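PDB 1JMX: amine Dehydrogenase from Pseudomonas putida, which probably catalyses the oxidative deamination of primary amines, this chain being the beta-propeller subunit of a three-chain assembly that also carries heme c. Local coordinates for residues Y199-S205 against F258-R262; V273-A278 against A290-T296. All blocks are in the same frame, centred on the assembly; numbering follows the deposited sequence.

Interaction 1: Y199-S205 against F258-R262; sequences YFWPHQS and FTGLR
On the inner strand of a beta-propeller blade, close to the centre of the chain, Tyr199 and His203 of the irregular loop 199-205 meet Thr259, Gly260 and Leu261. The polar part of the contact is gathered on the Tyr199 hydroxyl. The backbone N of Gly260 donates to Tyr199 OH at 3.0 Å with an N-H...O angle of 157°, approaching near the plane of the phenol ring. His203 NE2 lies 2.8 Å from Tyr199 OH, either atom being a possible donor, and a water 3.1 Å from that OH donates to Gly260 O at 2.6 Å. Three bonds therefore hold this one buried oxygen. A phenylalanine in place of Tyr199 would probably leave the Gly260 N-H, His203 NE2 and the bridging water without their shared partner and let the imidazole turn more easily.

Strand 257-262 is an edge strand of its four-stranded antiparallel sheet, one of the seven blades of the propeller, and the loop leads into strand 209-218 of the preceding blade. The apolar part sets methyl groups and rings against one another. Thr259 CG2 packs against the Trp201 indole, 3.4 Å from Trp201 CD2, the two side chains crossing at about a right angle. With Thr259 OG1 held between the backbone N and the carbonyl carbon (chi1 63°), CG2 is left beside the backbone N, facing the indole, and OG1 bonds to Tyr298 O and Val300 N, at the start of the next blade. Trp201 CE3 in turn lies above the centre of the Tyr199 ring. The six-membered ring of Trp201 and the Phe258 ring meet obliquely, centroids 5.5 Å apart and planes at 32°. Leu261 CD2 makes a CH-pi contact with one face of His203, 4.1 Å from the ring centroid, while Trp201 O lies over the opposite face.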
loop_
_atom_site.group_PDB
_atom_site.type_symbol
_atom_site.label_atom_id
_atom_site.label_comp_id
_atom_site.label_asym_id
_atom_site.label_seq_id
_atom_site.Cartn_x
_atom_site.Cartn_y
_atom_site.Cartn_z
ATOM N N TYR B 199 -12.205 14.761 6.668
ATOM C CA TYR B 199 -13.457 15.175 6.053
ATOM C C TYR B 199 -13.242 15.936 4.751
ATOM O O TYR B 199 -12.579 16.969 4.731
ATOM C CB TYR B 199 -14.240 16.044 7.039
ATOM C CG TYR B 199 -15.692 15.670 7.169
ATOM C CD1 TYR B 199 -16.081 14.568 7.934
ATOM C CD2 TYR B 199 -16.682 16.414 6.531
ATOM C CE1 TYR B 199 -17.411 14.219 8.054
ATOM C CE2 TYR B 199 -18.023 16.069 6.650
ATOM C CZ TYR B 199 -18.375 14.972 7.413
ATOM O OH TYR B 199 -19.695 14.633 7.538
ATOM N N PHE B 200 -13.801 15.406 3.669
ATOM C CA PHE B 200 -13.682 16.019 2.350
ATOM C C PHE B 200 -15.054 16.342 1.780
ATOM O O PHE B 200 -15.206 16.514 0.574
ATOM C CB PHE B 200 -12.973 15.064 1.394
ATOM C CG PHE B 200 -11.624 14.628 1.870
ATOM C CD1 PHE B 200 -10.736 15.554 2.420
ATOM C CD2 PHE B 200 -11.250 13.292 1.798
ATOM C CE1 PHE B 200 -9.497 15.151 2.896
ATOM C CE2 PHE B 200 -10.015 12.879 2.269
ATOM C CZ PHE B 200 -9.137 13.804 2.819
ATOM N N TRP B 201 -16.046 16.449 2.654
ATOM C CA TRP B 201 -17.405 16.707 2.212
ATOM C C TRP B 201 -18.009 17.969 2.848
ATOM O O TRP B 201 -18.497 17.931 3.973
ATOM C CB TRP B 201 -18.272 15.469 2.491
ATOM C CG TRP B 201 -17.672 14.164 1.932
ATOM C CD1 TRP B 201 -17.871 13.638 0.686
ATOM C CD2 TRP B 201 -16.771 13.256 2.603
ATOM N NE1 TRP B 201 -17.156 12.472 0.539
ATOM C CE2 TRP B 201 -16.473 12.214 1.697
ATOM C CE3 TRP B 201 -16.187 13.225 3.879
ATOM C CZ2 TRP B 201 -15.619 11.153 2.026
ATOM C CZ3 TRP B 201 -15.336 12.168 4.202
ATOM C CH2 TRP B 201 -15.062 11.150 3.279
ATOM N N PRO B 202 -17.920 19.117 2.146
ATOM C CA PRO B 202 -18.466 20.384 2.644
ATOM C C PRO B 202 -19.980 20.415 2.390
ATOM O O PRO B 202 -20.448 20.971 1.389
ATOM C CB PRO B 202 -17.721 21.423 1.802
ATOM C CG PRO B 202 -17.597 20.728 0.478
ATOM C CD PRO B 202 -17.201 19.321 0.871
ATOM N N HIS B 203 -20.734 19.783 3.287
ATOM C CA HIS B 203 -22.185 19.723 3.165
ATOM C C HIS B 203 -22.828 21.104 3.248
ATOM O O HIS B 203 -22.486 21.916 4.106
ATOM C CB HIS B 203 -22.815 18.891 4.294
ATOM C CG HIS B 203 -22.126 17.592 4.580
ATOM N ND1 HIS B 203 -22.299 16.469 3.804
ATOM C CD2 HIS B 203 -21.338 17.216 5.612
ATOM C CE1 HIS B 203 -21.655 15.454 4.347
ATOM N NE2 HIS B 203 -21.064 15.883 5.446
ATOM N N GLN B 204 -23.762 21.355 2.341
ATOM C CA GLN B 204 -24.528 22.589 2.349
ATOM C C GLN B 204 -25.899 22.097 2.825
ATOM O O GLN B 204 -26.837 21.951 2.045
ATOM C CB GLN B 204 -24.596 23.206 0.947
ATOM C CG GLN B 204 -23.260 23.772 0.477
ATOM C CD GLN B 204 -23.369 24.562 -0.814
ATOM O OE1 GLN B 204 -23.953 24.104 -1.793
ATOM N NE2 GLN B 204 -22.794 25.760 -0.821
ATOM N N SER B 205 -25.967 21.777 4.115
ATOM C CA SER B 205 -27.182 21.240 4.728
ATOM C C SER B 205 -28.223 22.281 5.119
ATOM O O SER B 205 -27.897 23.458 5.309
ATOM C CB SER B 205 -26.821 20.394 5.954
ATOM O OG SER B 205 -26.279 21.198 6.982
ATOM N N PHE B 258 -17.869 7.918 7.423
ATOM C CA PHE B 258 -17.127 8.944 6.693
ATOM C C PHE B 258 -17.803 10.310 6.828
ATOM O O PHE B 258 -17.142 11.326 7.046
ATOM C CB PHE B 258 -16.971 8.558 5.224
ATOM C CG PHE B 258 -15.702 7.811 4.927
ATOM C CD1 PHE B 258 -14.868 7.377 5.960
ATOM C CD2 PHE B 258 -15.332 7.548 3.612
ATOM C CE1 PHE B 258 -13.682 6.691 5.684
ATOM C CE2 PHE B 258 -14.146 6.862 3.320
ATOM C CZ PHE B 258 -13.320 6.435 4.358
ATOM N N THR B 259 -19.125 10.320 6.683
ATOM C CA THR B 259 -19.910 11.539 6.814
ATOM C C THR B 259 -21.071 11.309 7.775
ATOM O O THR B 259 -21.501 10.171 8.007
ATOM C CB THR B 259 -20.490 12.022 5.477
ATOM O OG1 THR B 259 -21.397 11.044 4.971
ATOM C CG2 THR B 259 -19.398 12.273 4.466
ATOM N N GLY B 260 -21.564 12.410 8.334
ATOM C CA GLY B 260 -22.673 12.350 9.257
ATOM C C GLY B 260 -23.385 13.677 9.275
ATOM O O GLY B 260 -22.743 14.717 9.238
ATOM N N LEU B 261 -24.714 13.640 9.271
ATOM C CA LEU B 261 -25.530 14.851 9.309
ATOM C C LEU B 261 -26.671 14.743 10.297
ATOM O O LEU B 261 -27.223 13.665 10.539
ATOM C CB LEU B 261 -26.148 15.173 7.941
ATOM C CG LEU B 261 -25.350 15.882 6.849
ATOM C CD1 LEU B 261 -26.260 16.109 5.658
ATOM C CD2 LEU B 261 -24.775 17.204 7.359
ATOM N N ARG B 262 -27.024 15.890 10.854
ATOM C CA ARG B 262 -28.142 15.964 11.760
ATOM C C ARG B 262 -29.368 16.229 10.919
ATOM O O ARG B 262 -29.316 16.974 9.932
ATOM C CB ARG B 262 -27.955 17.065 12.784
ATOM C CG ARG B 262 -27.052 16.644 13.884
ATOM C CD ARG B 262 -27.402 17.384 15.111
ATOM N NE ARG B 262 -26.790 18.696 15.143
ATOM C CZ ARG B 262 -27.006 19.582 16.111
ATOM N NH1 ARG B 262 -27.843 19.295 17.107
ATOM N NH2 ARG B 262 -26.296 20.708 16.144
HETATM O O HOH W 1 -20.878 16.388 9.762
#

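Interaction 2: V273-A278 against A290-T296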
loop_
_atom_site.group_PDB
_atom_site.type_symbol
_atom_site.label_atom_id
_atom_site.label_comp_id
_atom_site.label_asym_id
_atom_site.label_seq_id
_atom_site.Cartn_x
_atom_site.Cartn_y
_atom_site.Cartn_z
ATOM N N VAL B 273 -22.573 7.358 7.965
ATOM C CA VAL B 273 -22.532 6.315 6.938
ATOM C C VAL B 273 -21.141 5.923 6.419
ATOM O O VAL B 273 -20.207 6.716 6.450
ATOM C CB VAL B 273 -23.421 6.718 5.705
ATOM C CG1 VAL B 273 -22.769 7.846 4.919
ATOM C CG2 VAL B 273 -23.692 5.516 4.797
ATOM N N LEU B 274 -21.037 4.667 5.988
ATOM C CA LEU B 274 -19.845 4.077 5.379
ATOM C C LEU B 274 -20.276 2.691 4.908
ATOM O O LEU B 274 -20.764 2.552 3.794
ATOM C CB LEU B 274 -18.645 4.013 6.334
ATOM C CG LEU B 274 -17.231 3.888 5.720
ATOM C CD1 LEU B 274 -16.834 2.458 5.466
ATOM C CD2 LEU B 274 -17.131 4.689 4.436
ATOM N N ASN B 275 -20.148 1.680 5.767
ATOM C CA ASN B 275 -20.560 0.317 5.418
ATOM C C ASN B 275 -21.985 0.052 5.894
ATOM O O ASN B 275 -22.700 -0.760 5.314
ATOM C CB ASN B 275 -19.571 -0.714 5.958
ATOM C CG ASN B 275 -18.284 -0.757 5.146
ATOM O OD1 ASN B 275 -18.247 -0.302 4.003
ATOM N ND2 ASN B 275 -17.226 -1.309 5.732
ATOM N N ARG B 276 -22.386 0.758 6.947
ATOM C CA ARG B 276 -23.742 0.686 7.485
ATOM C C ARG B 276 -24.224 2.122 7.638
ATOM O O ARG B 276 -23.418 3.047 7.731
ATOM C CB ARG B 276 -23.775 0.030 8.872
ATOM C CG ARG B 276 -23.696 -1.482 8.886
ATOM C CD ARG B 276 -24.336 -2.043 10.152
ATOM N NE ARG B 276 -23.903 -1.322 11.348
ATOM C CZ ARG B 276 -24.361 -1.554 12.576
ATOM N NH1 ARG B 276 -25.269 -2.497 12.786
ATOM N NH2 ARG B 276 -23.939 -0.816 13.593
ATOM N N LEU B 277 -25.536 2.312 7.637
ATOM C CA LEU B 277 -26.110 3.633 7.835
ATOM C C LEU B 277 -26.609 3.572 9.278
ATOM O O LEU B 277 -27.477 2.766 9.591
ATOM C CB LEU B 277 -27.291 3.854 6.883
ATOM C CG LEU B 277 -27.709 5.271 6.445
ATOM C CD1 LEU B 277 -29.132 5.216 5.903
ATOM C CD2 LEU B 277 -27.642 6.272 7.578
ATOM N N ALA B 278 -26.038 4.375 10.167
ATOM C CA ALA B 278 -26.462 4.353 11.561
ATOM C C ALA B 278 -27.227 5.606 11.967
ATOM O O ALA B 278 -26.925 6.709 11.520
ATOM C CB ALA B 278 -25.279 4.135 12.476
ATOM N N ALA B 290 -29.638 0.829 12.825
ATOM C CA ALA B 290 -28.633 0.727 11.780
ATOM C C ALA B 290 -29.227 -0.076 10.628
ATOM O O ALA B 290 -30.072 -0.947 10.833
ATOM C CB ALA B 290 -27.381 0.050 12.317
ATOM N N ALA B 291 -28.845 0.279 9.410
ATOM C CA ALA B 291 -29.333 -0.414 8.230
ATOM C C ALA B 291 -28.153 -0.887 7.387
ATOM O O ALA B 291 -27.122 -0.203 7.309
ATOM C CB ALA B 291 -30.236 0.503 7.410
ATOM N N ASN B 292 -28.289 -2.080 6.806
ATOM C CA ASN B 292 -27.249 -2.636 5.939
ATOM C C ASN B 292 -27.398 -2.047 4.545
ATOM O O ASN B 292 -28.512 -1.831 4.069
ATOM C CB ASN B 292 -27.337 -4.163 5.882
ATOM C CG ASN B 292 -27.036 -4.805 7.214
ATOM O OD1 ASN B 292 -26.195 -4.318 7.982
ATOM N ND2 ASN B 292 -27.733 -5.892 7.513
ATOM N N LEU B 293 -26.268 -1.779 3.901
ATOM C CA LEU B 293 -26.251 -1.181 2.570
ATOM C C LEU B 293 -25.926 -2.183 1.470
ATOM O O LEU B 293 -25.404 -3.264 1.731
ATOM C CB LEU B 293 -25.225 -0.046 2.545
ATOM C CG LEU B 293 -25.344 0.984 3.668
ATOM C CD1 LEU B 293 -24.150 1.891 3.680
ATOM C CD2 LEU B 293 -26.616 1.777 3.488
ATOM N N ASP B 294 -26.241 -1.808 0.234
ATOM C CA ASP B 294 -25.966 -2.652 -0.926
ATOM C C ASP B 294 -24.465 -2.642 -1.212
ATOM O O ASP B 294 -23.946 -3.530 -1.882
ATOM C CB ASP B 294 -26.736 -2.149 -2.146
ATOM C CG ASP B 294 -28.245 -2.371 -2.035
ATOM O OD1 ASP B 294 -28.749 -2.806 -0.971
ATOM O OD2 ASP B 294 -28.939 -2.100 -3.036
ATOM N N HIS B 295 -23.792 -1.601 -0.725
ATOM C CA HIS B 295 -22.350 -1.427 -0.864
ATOM C C HIS B 295 -21.943 -0.202 -0.051
ATOM O O HIS B 295 -22.794 0.464 0.543
ATOM C CB HIS B 295 -21.921 -1.295 -2.341
ATOM C CG HIS B 295 -22.545 -0.140 -3.067
ATOM N ND1 HIS B 295 -22.079 1.152 -2.954
ATOM C CD2 HIS B 295 -23.579 -0.089 -3.940
ATOM C CE1 HIS B 295 -22.794 1.948 -3.725
ATOM N NE2 HIS B 295 -23.712 1.220 -4.334
ATOM N N THR B 296 -20.643 0.065 0.016
ATOM C CA THR B 296 -20.148 1.214 0.762
ATOM C C THR B 296 -20.620 2.512 0.126
ATOM O O THR B 296 -20.678 2.626 -1.098
ATOM C CB THR B 296 -18.607 1.229 0.813
ATOM O OG1 THR B 296 -18.152 0.057 1.479
ATOM C CG2 THR B 296 -18.087 2.433 1.568
HETATM O O HOH W 2 -24.080 -3.159 5.219
#
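Leu277 and Ala291 form the antiparallel hydrogen-bonded pair of this contact: Leu277 N reaches Ala291 O at 3.0 Å, nearly straight at 171°, and Ala291 N returns to Leu277 O at 2.8 Å. Beyond the paired strands a water takes over, donating to Asn275 O at 2.8 Å and accepting from Leu293 N at 2.9 Å.

Side-chain polarity enters through Thr296 OG1, which donates to Asn275 OD1 at 2.6 Å, nearly along the C=O axis (166°). Both residues also serve the subunit interface, since Asn275 ND2 and Thr296 OG1 bond to the backbone of a neighbouring chain.

The paired strands are the hairpin 276-281/286-292, the last two strands of a propeller blade, with 286-292 at the sheet's edge. On the Arg276 face of this hairpin, the bend at chi3 (-46°) lays the guanidinium flat across Ala290, whose CB lies 3.3 Å from Arg276 NH1 and over the centre of the plane; Arg276 NH2 makes a salt bridge with Glu255.

Apolar packing centres on Leu293, whose two methyls divide the work. Leu293 CD1 meets Val273 CG2 at 3.8 Å, the side chains crossing at about a right angle, and Leu293 CD2 meets Leu277 CB at 4.0 Å. Leu277 and Leu293 also press on Leu311 and Phe321 of the next blade.

Going from the N terminus, the chain passes 199-205, runs through strands 209-218, 230-239 and 245-250, and then closes a loop of 52 residues when 258-262 meets that earlier segment in interaction 1. Interaction 2 opens afterwards and closes a much shorter loop, 11 residues between 273-278 and 290-296, so the two lie in series and neither nest nor cross. They lie about 16 Å apart, centre to centre, yet share one sheet: neighbouring strands 257-262 and 269-274 are joined by probable hydrogen bonds of Val273 with Phe258 and Thr259. Interaction 1 ties the blade's inner strand to the central loop; interaction 2 pairs the outer hairpin 276-281/286-292 and ties the exit loop 293-296 back to strand 269-274.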